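Long-range contacts in TqaL (Neurospora crassa, PDB 7EEH), which belongs to the 2OG-Fe dioxygenase family of the cupin clan and holds a bound iron ion: residues Y28-G38 and F240-N251; E119-F130 and P297-V305. The protein carries 1 engineered substitution. All blocks are in the same frame, centred on the assembly; numbering follows the deposited sequence.

Interaction 1 (Y28-G38 and F240-N251); sequences YITNRSIFVEG and FLDTLLLVDTEN
Tyr28 carries its CG anti to the backbone N (chi1 -172°), which lays the ring against Leu245, while bends at chi2 and chi3 fold the Arg32 chain round to the Glu250 carboxylate. Leu245 CD2 sits over the Tyr28 ring in a CH-pi contact, 3.9 Å from the centroid; the phenol OH is hydrogen-bonded to His190. The guanidinium meets Glu250 side-on, the two planes 8° apart: Arg32 NE reaches Glu250 OE1 at 2.7 Å, and Arg32 NH2 reaches the syn lone pair of Glu250 OE2 at 2.9 Å. Arg32 O accepts from Val247 N (3.0 Å) and, on the opposite face of its plane, from Asn251 ND2 (3.2 Å). Strands 33-36 and 243-247 then run antiparallel (175°), with Ile34-Leu245 and Val36-Thr243 as hydrogen-bonded pairs, and 33-36 is an outermost strand of the large sheet within this chain. Beyond them, Gly38 N donates to the anti lone pair of Asp242 OD1 at 2.8 Å. The side chain of Leu246 is about 7 Å from the bound iron ion. Because Arg32 NH1 also donates to Ile29 O (2.8 Å), every guanidinium nitrogen is engaged; this fixes the group's rotation and would probably favour an ionised Glu250.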
loop_
_atom_site.group_PDB
_atom_site.type_symbol
_atom_site.label_atom_id
_atom_site.label_comp_id
_atom_site.label_asym_id
_atom_site.label_seq_id
_atom_site.Cartn_x
_atom_site.Cartn_y
_atom_site.Cartn_z
ATOM N N TYR B 28 -11.808 -15.889 3.359
ATOM C CA TYR B 28 -11.930 -17.320 3.618
ATOM C C TYR B 28 -12.969 -17.603 4.699
ATOM O O TYR B 28 -13.784 -18.517 4.561
ATOM C CB TYR B 28 -10.571 -17.867 4.035
ATOM C CG TYR B 28 -10.435 -19.366 4.162
ATOM C CD1 TYR B 28 -10.724 -20.212 3.094
ATOM C CD2 TYR B 28 -9.929 -19.924 5.323
ATOM C CE1 TYR B 28 -10.548 -21.584 3.206
ATOM C CE2 TYR B 28 -9.753 -21.297 5.444
ATOM C CZ TYR B 28 -10.063 -22.117 4.389
ATOM O OH TYR B 28 -9.862 -23.480 4.521
ATOM N N ILE B 29 -12.940 -16.839 5.795
ATOM C CA ILE B 29 -13.952 -17.005 6.839
ATOM C C ILE B 29 -15.347 -16.805 6.261
ATOM O O ILE B 29 -16.271 -17.572 6.545
ATOM C CB ILE B 29 -13.684 -16.038 8.005
ATOM C CG1 ILE B 29 -12.428 -16.463 8.751
ATOM C CG2 ILE B 29 -14.898 -15.998 8.978
ATOM C CD1 ILE B 29 -11.838 -15.372 9.617
ATOM N N THR B 30 -15.507 -15.798 5.407
ATOM C CA THR B 30 -16.823 -15.489 4.847
ATOM C C THR B 30 -17.265 -16.542 3.845
ATOM O O THR B 30 -18.403 -17.013 3.891
ATOM C CB THR B 30 -16.803 -14.105 4.191
ATOM O OG1 THR B 30 -16.609 -13.127 5.210
ATOM C CG2 THR B 30 -18.121 -13.827 3.498
ATOM N N ASN B 31 -16.371 -16.942 2.940
ATOM C CA ASN B 31 -16.776 -17.771 1.819
ATOM C C ASN B 31 -16.471 -19.253 2.001
ATOM O O ASN B 31 -16.992 -20.063 1.228
ATOM C CB ASN B 31 -16.112 -17.277 0.535
ATOM C CG ASN B 31 -16.589 -15.906 0.136
ATOM O OD1 ASN B 31 -17.746 -15.544 0.371
ATOM N ND2 ASN B 31 -15.703 -15.129 -0.470
ATOM N N ARG B 32 -15.640 -19.625 2.975
ATOM C CA ARG B 32 -15.225 -21.000 3.269
ATOM C C ARG B 32 -14.338 -21.605 2.183
ATOM O O ARG B 32 -14.047 -22.825 2.224
ATOM C CB ARG B 32 -16.427 -21.914 3.539
ATOM C CG ARG B 32 -17.550 -21.250 4.354
ATOM C CD ARG B 32 -17.028 -20.554 5.597
ATOM N NE ARG B 32 -16.679 -21.510 6.633
ATOM C CZ ARG B 32 -16.087 -21.195 7.774
ATOM N NH1 ARG B 32 -15.763 -19.932 8.045
ATOM N NH2 ARG B 32 -15.824 -22.148 8.650
ATOM N N SER B 33 -13.907 -20.799 1.215
ATOM C CA SER B 33 -12.821 -21.127 0.298
ATOM C C SER B 33 -12.334 -19.838 -0.346
ATOM O O SER B 33 -13.038 -18.829 -0.344
ATOM C CB SER B 33 -13.243 -22.124 -0.779
ATOM O OG SER B 33 -14.107 -21.530 -1.725
ATOM N N ILE B 34 -11.106 -19.879 -0.875
ATOM C CA ILE B 34 -10.533 -18.764 -1.620
ATOM C C ILE B 34 -9.686 -19.326 -2.746
ATOM O O ILE B 34 -9.031 -20.364 -2.601
ATOM C CB ILE B 34 -9.645 -17.826 -0.771
ATOM C CG1 ILE B 34 -8.570 -18.614 -0.001
ATOM C CG2 ILE B 34 -10.481 -16.979 0.166
ATOM C CD1 ILE B 34 -7.548 -17.701 0.669
ATOM N N PHE B 35 -9.676 -18.619 -3.869
ATOM C CA PHE B 35 -8.766 -18.919 -4.966
ATOM C C PHE B 35 -7.877 -17.707 -5.171
ATOM O O PHE B 35 -8.372 -16.582 -5.261
ATOM C CB PHE B 35 -9.521 -19.265 -6.245
ATOM C CG PHE B 35 -8.617 -19.662 -7.395
ATOM C CD1 PHE B 35 -7.948 -20.878 -7.384
ATOM C CD2 PHE B 35 -8.444 -18.817 -8.486
ATOM C CE1 PHE B 35 -7.124 -21.248 -8.447
ATOM C CE2 PHE B 35 -7.612 -19.181 -9.539
ATOM C CZ PHE B 35 -6.959 -20.400 -9.514
ATOM N N VAL B 36 -6.571 -17.923 -5.182
ATOM C CA VAL B 36 -5.620 -16.829 -5.287
ATOM C C VAL B 36 -4.802 -17.062 -6.542
ATOM O O VAL B 36 -4.154 -18.107 -6.676
ATOM C CB VAL B 36 -4.716 -16.722 -4.050
ATOM C CG1 VAL B 36 -3.860 -15.473 -4.150
ATOM C CG2 VAL B 36 -5.556 -16.695 -2.769
ATOM N N GLU B 37 -4.855 -16.111 -7.471
ATOM C CA GLU B 37 -4.080 -16.234 -8.695
ATOM C C GLU B 37 -2.588 -16.164 -8.391
ATOM O O GLU B 37 -2.154 -15.420 -7.508
ATOM C CB GLU B 37 -4.467 -15.130 -9.676
ATOM C CG GLU B 37 -5.954 -14.944 -9.799
ATOM C CD GLU B 37 -6.445 -15.223 -11.184
ATOM O OE1 GLU B 37 -5.633 -15.133 -12.119
ATOM O OE2 GLU B 37 -7.641 -15.546 -11.337
ATOM N N GLY B 38 -1.802 -16.934 -9.149
ATOM C CA GLY B 38 -0.362 -16.977 -8.918
ATOM C C GLY B 38 0.302 -15.614 -8.987
ATOM O O GLY B 38 1.238 -15.334 -8.238
ATOM N N PHE B 240 1.492 -20.646 -12.750
ATOM C CA PHE B 240 2.398 -20.887 -11.640
ATOM C C PHE B 240 1.903 -20.235 -10.354
ATOM O O PHE B 240 1.758 -19.012 -10.280
ATOM C CB PHE B 240 3.794 -20.349 -11.995
ATOM C CG PHE B 240 4.790 -20.481 -10.886
ATOM C CD1 PHE B 240 5.068 -21.723 -10.339
ATOM C CD2 PHE B 240 5.460 -19.371 -10.399
ATOM C CE1 PHE B 240 5.977 -21.864 -9.311
ATOM C CE2 PHE B 240 6.390 -19.490 -9.374
ATOM C CZ PHE B 240 6.650 -20.747 -8.822
ATOM N N LEU B 241 1.626 -21.065 -9.352
ATOM C CA LEU B 241 1.257 -20.721 -7.975
ATOM C C LEU B 241 -0.212 -20.342 -7.822
ATOM O O LEU B 241 -0.583 -19.893 -6.736
ATOM C CB LEU B 241 2.120 -19.597 -7.381
ATOM C CG LEU B 241 3.605 -19.929 -7.177
ATOM C CD1 LEU B 241 4.365 -18.717 -6.652
ATOM C CD2 LEU B 241 3.761 -21.114 -6.229
ATOM N N ASP B 242 -1.047 -20.485 -8.856
ATOM C CA ASP B 242 -2.486 -20.564 -8.640
ATOM C C ASP B 242 -2.776 -21.477 -7.448
ATOM O O ASP B 242 -2.288 -22.612 -7.396
ATOM C CB ASP B 242 -3.184 -21.109 -9.887
ATOM C CG ASP B 242 -3.397 -20.042 -10.984
ATOM O OD1 ASP B 242 -3.086 -18.844 -10.773
ATOM O OD2 ASP B 242 -3.903 -20.420 -12.059
ATOM N N THR B 243 -3.569 -20.981 -6.496
ATOM C CA THR B 243 -3.774 -21.657 -5.215
ATOM C C THR B 243 -5.243 -21.625 -4.813
ATOM O O THR B 243 -5.855 -20.552 -4.747
ATOM C CB THR B 243 -2.926 -21.016 -4.101
ATOM O OG1 THR B 243 -1.531 -21.251 -4.348
ATOM C CG2 THR B 243 -3.269 -21.621 -2.757
ATOM N N LEU B 244 -5.794 -22.804 -4.542
ATOM C CA LEU B 244 -7.134 -22.977 -3.989
ATOM C C LEU B 244 -7.009 -23.462 -2.553
ATOM O O LEU B 244 -6.282 -24.425 -2.293
ATOM C CB LEU B 244 -7.930 -23.998 -4.807
ATOM C CG LEU B 244 -9.272 -24.391 -4.196
ATOM C CD1 LEU B 244 -10.255 -23.221 -4.281
ATOM C CD2 LEU B 244 -9.837 -25.660 -4.852
ATOM N N LEU B 245 -7.710 -22.805 -1.630
ATOM C CA LEU B 245 -7.794 -23.241 -0.242
ATOM C C LEU B 245 -9.267 -23.407 0.122
ATOM O O LEU B 245 -10.080 -22.535 -0.187
ATOM C CB LEU B 245 -7.121 -22.215 0.681
ATOM C CG LEU B 245 -7.200 -22.396 2.201
ATOM C CD1 LEU B 245 -6.375 -23.598 2.616
ATOM C CD2 LEU B 245 -6.666 -21.144 2.873
ATOM N N LEU B 246 -9.626 -24.515 0.770
ATOM C CA LEU B 246 -11.032 -24.783 1.064
ATOM C C LEU B 246 -11.179 -25.429 2.434
ATOM O O LEU B 246 -10.312 -26.183 2.877
ATOM C CB LEU B 246 -11.686 -25.676 -0.003
ATOM C CG LEU B 246 -11.132 -27.074 -0.302
ATOM C CD1 LEU B 246 -11.694 -28.135 0.645
ATOM C CD2 LEU B 246 -11.448 -27.439 -1.740
ATOM N N VAL B 247 -12.296 -25.129 3.095
ATOM C CA VAL B 247 -12.647 -25.765 4.365
ATOM C C VAL B 247 -13.225 -27.136 4.033
ATOM O O VAL B 247 -14.299 -27.236 3.440
ATOM C CB VAL B 247 -13.637 -24.920 5.169
ATOM C CG1 VAL B 247 -14.077 -25.669 6.465
ATOM C CG2 VAL B 247 -13.018 -23.564 5.493
ATOM N N ASP B 248 -12.494 -28.197 4.384
ATOM C CA ASP B 248 -12.798 -29.520 3.839
ATOM C C ASP B 248 -14.032 -30.145 4.483
ATOM O O ASP B 248 -14.633 -31.058 3.900
ATOM C CB ASP B 248 -11.589 -30.443 4.024
ATOM C CG ASP B 248 -11.795 -31.823 3.396
ATOM O OD1 ASP B 248 -12.094 -31.898 2.186
ATOM O OD2 ASP B 248 -11.662 -32.826 4.126
ATOM N N THR B 249 -14.414 -29.670 5.667
ATOM C CA THR B 249 -15.573 -30.165 6.390
ATOM C C THR B 249 -16.873 -29.489 5.979
ATOM O O THR B 249 -17.947 -29.963 6.358
ATOM C CB THR B 249 -15.367 -29.969 7.894
ATOM O OG1 THR B 249 -14.928 -28.628 8.128
ATOM C CG2 THR B 249 -14.314 -30.925 8.425
ATOM N N GLU B 250 -16.815 -28.405 5.216
ATOM C CA GLU B 250 -18.025 -27.665 4.876
ATOM C C GLU B 250 -18.264 -27.572 3.382
ATOM O O GLU B 250 -19.264 -26.976 2.969
ATOM C CB GLU B 250 -17.977 -26.257 5.490
ATOM C CG GLU B 250 -17.797 -26.294 6.990
ATOM C CD GLU B 250 -17.443 -24.948 7.564
ATOM O OE1 GLU B 250 -17.765 -23.933 6.908
ATOM O OE2 GLU B 250 -16.822 -24.919 8.650
ATOM N N ASN B 251 -17.375 -28.145 2.569
ATOM C CA ASN B 251 -17.487 -28.227 1.119
ATOM C C ASN B 251 -17.203 -29.654 0.698
ATOM O O ASN B 251 -16.500 -30.384 1.396
ATOM C CB ASN B 251 -16.469 -27.358 0.371
ATOM C CG ASN B 251 -16.550 -25.909 0.735
ATOM O OD1 ASN B 251 -17.342 -25.169 0.160
ATOM N ND2 ASN B 251 -15.707 -25.478 1.676
HETATM O O HOH W 1 -16.609 -22.127 -0.541
HETATM O O HOH W 2 -3.472 -17.047 -12.720
#

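Interaction 2 (E119-F130 and P297-V305); sequences EVQDELQLNTAF and PHEELPMEV
The CA atoms of Asp122 and Leu301 are 6.9 Å apart, those of Gln125 and Met303 7.3 Å, and no backbone hydrogen bond joins the segments, so side chains link the short helix 122-125 to the loop before strand 304-306. Gln125 takes a rarely used first torsion, CG between the backbone N and the carbonyl carbon (chi1 72°), and then extends to spend both amide protons: NE2 donates to Leu301 O at 2.8 Å, from above that carbonyl plane, and NE2 also donates to Asp122 OD1 at 2.9 Å. With Gln125 OE1 accepting from Arg92, the orientation of the amide is settled. A water donates to Asp122 OD1 and to Pro302 O. Leu301 pushes its methyl branches against extended residues 119-121 and the start of helix 122-125, CD1 lying 3.6 Å from Val120 O and CD2 near Asp122 OD1. The large antiparallel sheet belongs to the double-stranded beta-helix (jelly-roll) core expected of a 2OG-Fe dioxygenase of the cupin clan; helix 122-125 and the start of helix 128-141 pack against the segment leading into 304-306, an outermost strand within this chain. At one end, Glu119 and His298 approach from opposite directions: His298 NE2 donates in its ring plane to Glu119 OE2 at 2.8 Å, nearly straight (166°), reaching the syn side 27° out of the carboxylate plane. At the other, selenomethionine Met303 slides past Leu126, CG to CD2 3.8 Å, and its CE meets the Phe130 ring edge, 3.9 Å from CE2.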
loop_
_atom_site.group_PDB
_atom_site.type_symbol
_atom_site.label_atom_id
_atom_site.label_comp_id
_atom_site.label_asym_id
_atom_site.label_seq_id
_atom_site.Cartn_x
_atom_site.Cartn_y
_atom_site.Cartn_z
ATOM N N GLU B 119 9.872 -40.154 -0.030
ATOM C CA GLU B 119 9.808 -39.072 0.943
ATOM C C GLU B 119 10.152 -37.742 0.286
ATOM O O GLU B 119 11.066 -37.662 -0.536
ATOM C CB GLU B 119 10.784 -39.324 2.086
ATOM C CG GLU B 119 10.391 -40.431 3.024
ATOM C CD GLU B 119 11.242 -40.412 4.278
ATOM O OE1 GLU B 119 12.420 -40.825 4.214
ATOM O OE2 GLU B 119 10.747 -39.947 5.318
ATOM N N VAL B 120 9.413 -36.693 0.658
ATOM C CA VAL B 120 9.780 -35.338 0.260
ATOM C C VAL B 120 11.197 -35.036 0.732
ATOM O O VAL B 120 11.560 -35.331 1.878
ATOM C CB VAL B 120 8.769 -34.333 0.844
ATOM C CG1 VAL B 120 9.410 -32.967 1.020
ATOM C CG2 VAL B 120 7.521 -34.260 -0.021
ATOM N N GLN B 121 12.006 -34.433 -0.144
ATOM C CA GLN B 121 13.435 -34.248 0.101
ATOM C C GLN B 121 13.762 -32.790 0.417
ATOM O O GLN B 121 12.924 -31.890 0.316
ATOM C CB GLN B 121 14.255 -34.734 -1.099
ATOM C CG GLN B 121 14.102 -36.229 -1.382
ATOM C CD GLN B 121 14.648 -37.072 -0.234
ATOM O OE1 GLN B 121 15.799 -36.906 0.167
ATOM N NE2 GLN B 121 13.816 -37.958 0.317
ATOM N N ASP B 122 15.019 -32.560 0.813
ATOM C CA ASP B 122 15.446 -31.195 1.102
ATOM C C ASP B 122 15.261 -30.283 -0.107
ATOM O O ASP B 122 15.012 -29.077 0.060
ATOM C CB ASP B 122 16.905 -31.187 1.572
ATOM C CG ASP B 122 17.043 -31.499 3.054
ATOM O OD1 ASP B 122 16.017 -31.479 3.778
ATOM O OD2 ASP B 122 18.181 -31.757 3.505
ATOM N N GLU B 123 15.349 -30.843 -1.325
ATOM C CA GLU B 123 15.131 -30.051 -2.536
ATOM C C GLU B 123 13.840 -29.244 -2.448
ATOM O O GLU B 123 13.806 -28.073 -2.831
ATOM C CB GLU B 123 15.088 -30.950 -3.773
ATOM C CG GLU B 123 15.109 -30.155 -5.069
ATOM C CD GLU B 123 14.846 -30.985 -6.313
ATOM O OE1 GLU B 123 14.802 -32.231 -6.222
ATOM O OE2 GLU B 123 14.678 -30.376 -7.393
ATOM N N LEU B 124 12.770 -29.854 -1.941
ATOM C CA LEU B 124 11.496 -29.155 -1.792
ATOM C C LEU B 124 11.412 -28.446 -0.446
ATOM O O LEU B 124 11.198 -27.230 -0.401
ATOM C CB LEU B 124 10.311 -30.120 -1.953
ATOM C CG LEU B 124 8.919 -29.466 -1.817
ATOM C CD1 LEU B 124 8.740 -28.346 -2.827
ATOM C CD2 LEU B 124 7.819 -30.484 -1.966
ATOM N N GLN B 125 11.595 -29.186 0.654
ATOM C CA GLN B 125 11.258 -28.640 1.965
ATOM C C GLN B 125 12.224 -27.557 2.438
ATOM O O GLN B 125 11.878 -26.805 3.343
ATOM C CB GLN B 125 11.161 -29.766 3.001
ATOM C CG GLN B 125 12.491 -30.393 3.417
ATOM C CD GLN B 125 12.352 -31.215 4.689
ATOM O OE1 GLN B 125 11.255 -31.353 5.230
ATOM N NE2 GLN B 125 13.457 -31.785 5.159
ATOM N N LEU B 126 13.417 -27.433 1.859
ATOM C CA LEU B 126 14.263 -26.286 2.174
ATOM C C LEU B 126 14.131 -25.157 1.151
ATOM O O LEU B 126 14.812 -24.134 1.273
ATOM C CB LEU B 126 15.730 -26.719 2.303
ATOM C CG LEU B 126 16.035 -27.772 3.383
ATOM C CD1 LEU B 126 17.555 -27.946 3.594
ATOM C CD2 LEU B 126 15.341 -27.457 4.704
ATOM N N ASN B 127 13.297 -25.328 0.139
ATOM C CA ASN B 127 12.996 -24.259 -0.800
ATOM C C ASN B 127 12.207 -23.172 -0.068
ATOM O O ASN B 127 11.167 -23.455 0.534
ATOM C CB ASN B 127 12.217 -24.850 -1.977
ATOM C CG ASN B 127 11.819 -23.828 -3.005
ATOM O OD1 ASN B 127 11.088 -22.880 -2.708
ATOM N ND2 ASN B 127 12.278 -24.024 -4.235
ATOM N N THR B 128 12.722 -21.939 -0.074
ATOM C CA THR B 128 12.086 -20.873 0.707
ATOM C C THR B 128 10.713 -20.471 0.174
ATOM O O THR B 128 9.927 -19.872 0.922
ATOM C CB THR B 128 12.975 -19.626 0.759
ATOM O OG1 THR B 128 13.152 -19.114 -0.572
ATOM C CG2 THR B 128 14.325 -19.964 1.367
ATOM N N ALA B 129 10.422 -20.734 -1.100
ATOM C CA ALA B 129 9.077 -20.495 -1.613
ATOM C C ALA B 129 8.112 -21.554 -1.108
ATOM O O ALA B 129 6.999 -21.229 -0.676
ATOM C CB ALA B 129 9.070 -20.452 -3.146
ATOM N N PHE B 130 8.521 -22.824 -1.135
ATOM C CA PHE B 130 7.707 -23.854 -0.492
ATOM C C PHE B 130 7.465 -23.527 0.976
ATOM O O PHE B 130 6.338 -23.671 1.474
ATOM C CB PHE B 130 8.366 -25.231 -0.609
ATOM C CG PHE B 130 7.713 -26.284 0.264
ATOM C CD1 PHE B 130 6.560 -26.931 -0.155
ATOM C CD2 PHE B 130 8.242 -26.605 1.505
ATOM C CE1 PHE B 130 5.950 -27.887 0.647
ATOM C CE2 PHE B 130 7.639 -27.563 2.309
ATOM C CZ PHE B 130 6.493 -28.205 1.882
ATOM N N PRO B 297 9.804 -35.376 15.391
ATOM C CA PRO B 297 10.390 -34.727 14.219
ATOM C C PRO B 297 11.238 -35.709 13.425
ATOM O O PRO B 297 11.651 -36.767 13.914
ATOM C CB PRO B 297 11.238 -33.599 14.816
ATOM C CG PRO B 297 11.455 -33.993 16.237
ATOM C CD PRO B 297 10.267 -34.785 16.654
ATOM N N HIS B 298 11.468 -35.359 12.164
ATOM C CA HIS B 298 12.203 -36.244 11.274
ATOM C C HIS B 298 13.676 -36.208 11.644
ATOM O O HIS B 298 14.264 -35.132 11.778
ATOM C CB HIS B 298 12.001 -35.825 9.818
ATOM C CG HIS B 298 12.231 -36.924 8.830
ATOM N ND1 HIS B 298 13.459 -37.529 8.662
ATOM C CD2 HIS B 298 11.398 -37.506 7.934
ATOM C CE1 HIS B 298 13.368 -38.446 7.714
ATOM N NE2 HIS B 298 12.128 -38.452 7.259
ATOM N N GLU B 299 14.269 -37.386 11.825
ATOM C CA GLU B 299 15.646 -37.438 12.306
ATOM C C GLU B 299 16.644 -37.164 11.189
ATOM O O GLU B 299 17.674 -36.521 11.417
ATOM C CB GLU B 299 15.923 -38.798 12.956
ATOM C CG GLU B 299 15.448 -38.900 14.394
ATOM C CD GLU B 299 16.595 -39.010 15.375
ATOM O OE1 GLU B 299 17.715 -39.342 14.935
ATOM O OE2 GLU B 299 16.380 -38.765 16.585
ATOM N N GLU B 300 16.366 -37.627 9.974
ATOM C CA GLU B 300 17.341 -37.488 8.906
ATOM C C GLU B 300 17.023 -36.356 7.932
ATOM O O GLU B 300 17.939 -35.861 7.265
ATOM C CB GLU B 300 17.482 -38.818 8.147
ATOM C CG GLU B 300 18.550 -38.798 7.061
ATOM C CD GLU B 300 18.080 -39.425 5.754
ATOM O OE1 GLU B 300 17.973 -40.673 5.689
ATOM O OE2 GLU B 300 17.839 -38.671 4.782
ATOM N N LEU B 301 15.774 -35.901 7.851
ATOM C CA LEU B 301 15.392 -34.775 6.996
ATOM C C LEU B 301 14.768 -33.662 7.837
ATOM O O LEU B 301 13.643 -33.217 7.571
ATOM C CB LEU B 301 14.432 -35.232 5.903
ATOM C CG LEU B 301 14.994 -36.191 4.852
ATOM C CD1 LEU B 301 13.870 -36.903 4.094
ATOM C CD2 LEU B 301 15.899 -35.445 3.900
ATOM N N PRO B 302 15.478 -33.174 8.851
ATOM C CA PRO B 302 14.872 -32.206 9.761
ATOM C C PRO B 302 14.581 -30.900 9.044
ATOM O O PRO B 302 15.219 -30.558 8.048
ATOM C CB PRO B 302 15.940 -32.026 10.842
ATOM C CG PRO B 302 17.216 -32.215 10.080
ATOM C CD PRO B 302 16.926 -33.321 9.105
HETATM N N MSE B 303 13.590 -30.182 9.561
HETATM C CA MSE B 303 13.187 -28.900 9.005
HETATM C C MSE B 303 12.276 -28.193 9.996
HETATM O O MSE B 303 11.350 -28.792 10.540
HETATM C CB MSE B 303 12.503 -29.102 7.650
HETATM C CG MSE B 303 12.243 -27.826 6.887
HETATM SE SE MSE B 303 10.443 -27.127 7.209
HETATM C CE MSE B 303 9.915 -27.101 5.474
ATOM N N GLU B 304 12.561 -26.922 10.271
ATOM C CA GLU B 304 11.690 -26.146 11.141
ATOM C C GLU B 304 11.871 -24.673 10.820
ATOM O O GLU B 304 13.004 -24.190 10.772
ATOM C CB GLU B 304 11.987 -26.415 12.619
ATOM C CG GLU B 304 11.111 -25.608 13.565
ATOM C CD GLU B 304 10.826 -26.320 14.873
ATOM O OE1 GLU B 304 11.141 -27.522 14.998
ATOM O OE2 GLU B 304 10.262 -25.673 15.775
ATOM N N VAL B 305 10.768 -23.974 10.571
ATOM C CA VAL B 305 10.816 -22.542 10.286
ATOM C C VAL B 305 9.757 -21.859 11.136
ATOM O O VAL B 305 8.707 -22.452 11.412
ATOM C CB VAL B 305 10.604 -22.229 8.791
ATOM C CG1 VAL B 305 11.670 -22.901 7.936
ATOM C CG2 VAL B 305 9.219 -22.624 8.331
HETATM O O HOH W 3 16.980 -31.764 6.160
#

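From the N terminus, segment 28-38 pairs with 240-251, so interaction 1 closes a loop of about 200 residues. Segment 119-130 lies within that loop, but its partner 297-305 follows much later, and the two closures therefore cross. Strands 33-36 and 304-306 are the outermost of the eight in the large sheet within this chain. Interaction 1 attaches the first of these to the sheet and, through Tyr28 and Arg32, the end of helix 12-31; interaction 2 ties the other margin to the helical region that leads into helix 128-141. Their centres, 25 Å apart, fall on opposite sides of the chain's centre, and their nearest atoms are about 6 Å apart.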